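Local coordinates for fusion protein of Nuclear RNA export factor 2 and Protein panoramix (Drosophila melanogaster, PDB 6IEW), which joins the UBA-type domain of an NXF-family protein to its Panoramix partner, two components of the piRNA-guided machinery that silences transposons cotranscriptionally in the ovary, at residues E17-I22 against R39-F44. Residues are numbered along the deposited sequence; the frame is centred on the assembly and turned at random.
Sequences EVTGLI and RALKLF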
loop_
_atom_site.group_PDB
_atom_site.type_symbol
_atom_site.label_atom_id
_atom_site.label_comp_id
_atom_site.label_asym_id
_atom_site.label_seq_id
_atom_site.Cartn_x
_atom_site.Cartn_y
_atom_site.Cartn_z
ATOM N N GLU A 17 -3.204 1.626 -5.124
ATOM C CA GLU A 17 -4.424 2.420 -5.024
ATOM C C GLU A 17 -4.802 2.669 -3.569
ATOM O O GLU A 17 -5.235 3.770 -3.212
ATOM C CB GLU A 17 -5.563 1.724 -5.773
ATOM C CG GLU A 17 -6.828 2.564 -5.934
ATOM C CD GLU A 17 -7.724 2.538 -4.707
ATOM O OE1 GLU A 17 -7.663 1.553 -3.940
ATOM O OE2 GLU A 17 -8.488 3.507 -4.508
ATOM N N VAL A 18 -4.648 1.655 -2.717
ATOM C CA VAL A 18 -5.003 1.806 -1.307
ATOM C C VAL A 18 -4.068 2.790 -0.620
ATOM O O VAL A 18 -4.509 3.694 0.099
ATOM C CB VAL A 18 -5.004 0.438 -0.603
ATOM C CG1 VAL A 18 -5.171 0.616 0.907
ATOM C CG2 VAL A 18 -6.093 -0.450 -1.179
ATOM N N THR A 19 -2.762 2.630 -0.834
ATOM C CA THR A 19 -1.765 3.332 -0.036
ATOM C C THR A 19 -1.386 4.698 -0.591
ATOM O O THR A 19 -0.970 5.570 0.178
ATOM C CB THR A 19 -0.494 2.484 0.102
ATOM O OG1 THR A 19 0.074 2.239 -1.194
ATOM C CG2 THR A 19 -0.797 1.154 0.777
ATOM N N GLY A 20 -1.497 4.913 -1.896
ATOM C CA GLY A 20 -1.010 6.158 -2.455
ATOM C C GLY A 20 0.497 6.274 -2.438
ATOM O O GLY A 20 1.026 7.390 -2.385
ATOM N N LEU A 21 1.204 5.149 -2.459
ATOM C CA LEU A 21 2.657 5.149 -2.530
ATOM C C LEU A 21 3.110 5.157 -3.984
ATOM O O LEU A 21 2.399 4.688 -4.878
ATOM C CB LEU A 21 3.229 3.910 -1.839
ATOM C CG LEU A 21 3.059 3.839 -0.321
ATOM C CD1 LEU A 21 3.344 2.427 0.176
ATOM C CD2 LEU A 21 3.979 4.843 0.359
ATOM N N ILE A 22 4.304 5.708 -4.212
ATOM C CA ILE A 22 4.887 5.665 -5.547
ATOM C C ILE A 22 5.274 4.233 -5.898
ATOM O O ILE A 22 5.475 3.375 -5.029
ATOM C CB ILE A 22 6.080 6.625 -5.697
ATOM C CG1 ILE A 22 7.252 6.189 -4.810
ATOM C CG2 ILE A 22 5.655 8.053 -5.381
ATOM C CD1 ILE A 22 8.510 7.017 -5.026
ATOM N N ARG A 39 -1.108 -9.064 3.510
ATOM C CA ARG A 39 0.203 -9.019 4.148
ATOM C C ARG A 39 0.972 -7.766 3.749
ATOM O O ARG A 39 1.710 -7.200 4.564
ATOM C CB ARG A 39 1.002 -10.282 3.832
ATOM C CG ARG A 39 0.434 -11.531 4.481
ATOM C CD ARG A 39 1.491 -12.613 4.647
ATOM N NE ARG A 39 2.150 -12.945 3.387
ATOM C CZ ARG A 39 1.667 -13.807 2.496
ATOM N NH1 ARG A 39 0.510 -14.418 2.716
ATOM N NH2 ARG A 39 2.331 -14.048 1.378
ATOM N N ALA A 40 0.805 -7.312 2.503
ATOM C CA ALA A 40 1.493 -6.102 2.062
ATOM C C ALA A 40 0.996 -4.873 2.813
ATOM O O ALA A 40 1.794 -4.008 3.195
ATOM C CB ALA A 40 1.332 -5.923 0.553
ATOM N N LEU A 41 -0.315 -4.778 3.039
ATOM C CA LEU A 41 -0.847 -3.653 3.801
ATOM C C LEU A 41 -0.307 -3.658 5.225
ATOM O O LEU A 41 0.113 -2.616 5.748
ATOM C CB LEU A 41 -2.376 -3.688 3.797
ATOM C CG LEU A 41 -3.026 -3.479 2.429
ATOM C CD1 LEU A 41 -4.530 -3.690 2.525
ATOM C CD2 LEU A 41 -2.714 -2.096 1.877
ATOM N N LYS A 42 -0.300 -4.830 5.868
ATOM C CA LYS A 42 0.260 -4.930 7.212
ATOM C C LYS A 42 1.738 -4.565 7.222
ATOM O O LYS A 42 2.221 -3.906 8.154
ATOM C CB LYS A 42 0.075 -6.347 7.756
ATOM C CG LYS A 42 -1.363 -6.744 8.007
ATOM C CD LYS A 42 -1.429 -8.153 8.566
ATOM C CE LYS A 42 -2.860 -8.560 8.868
ATOM N NZ LYS A 42 -2.931 -9.959 9.380
ATOM N N LEU A 43 2.476 -5.004 6.202
ATOM C CA LEU A 43 3.898 -4.698 6.132
ATOM C C LEU A 43 4.133 -3.205 5.954
ATOM O O LEU A 43 5.051 -2.639 6.558
ATOM C CB LEU A 43 4.536 -5.499 4.996
ATOM C CG LEU A 43 6.034 -5.296 4.791
ATOM C CD1 LEU A 43 6.810 -5.630 6.055
ATOM C CD2 LEU A 43 6.530 -6.130 3.620
ATOM N N PHE A 44 3.309 -2.549 5.135
ATOM C CA PHE A 44 3.401 -1.098 4.990
ATOM C C PHE A 44 3.205 -0.398 6.329
ATOM O O PHE A 44 3.961 0.515 6.683
ATOM C CB PHE A 44 2.366 -0.610 3.974
ATOM C CG PHE A 44 2.062 0.862 4.075
ATOM C CD1 PHE A 44 3.068 1.810 3.936
ATOM C CD2 PHE A 44 0.767 1.297 4.304
ATOM C CE1 PHE A 44 2.782 3.163 4.036
ATOM C CE2 PHE A 44 0.474 2.643 4.397
ATOM C CZ PHE A 44 1.482 3.580 4.270
#
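Phe44 swings its ring toward Thr19 and Leu21 because chi1 of 161° sets CG trans to the backbone N, while Thr19, at chi1 61°, turns its methyl to the ring and its hydroxyl back to its own chain. Both methyls approach obliquely from the same side of the ring plane: Thr19 CG2 lies 3.9 Å from Phe44 CD2, and Leu21 CD1 comes to 3.8 Å from Phe44 CD1. Thr19 CG2 also touches Leu41, 3.9 Å from Leu41 CD2. Leu41 CD2 in turn meets Val18 CG1 at 3.8 Å, and the Val18 and Leu41 side chains cross at about a right angle. All five residues are buried, and the contact between them is wholly apolar. The one polar tip, Thr19 OG1, is hydrogen-bonded to Phe15 O a turn earlier and also takes a weak bond from Leu21 N (3.4 Å). Gly20, with positive phi, ends helix 4-19 and lets the chain turn so that Leu21 can follow Thr19 into the core. Within the UBA-type TAP-C domain of Nxf2, the contact thus packs the end of helix 4-19 on helix 37-49. Phe15 and helix 23-32 extend the core around Leu21, and helix 70-93, the fused Panoramix part, lays Val84 against both Val18 and Leu41.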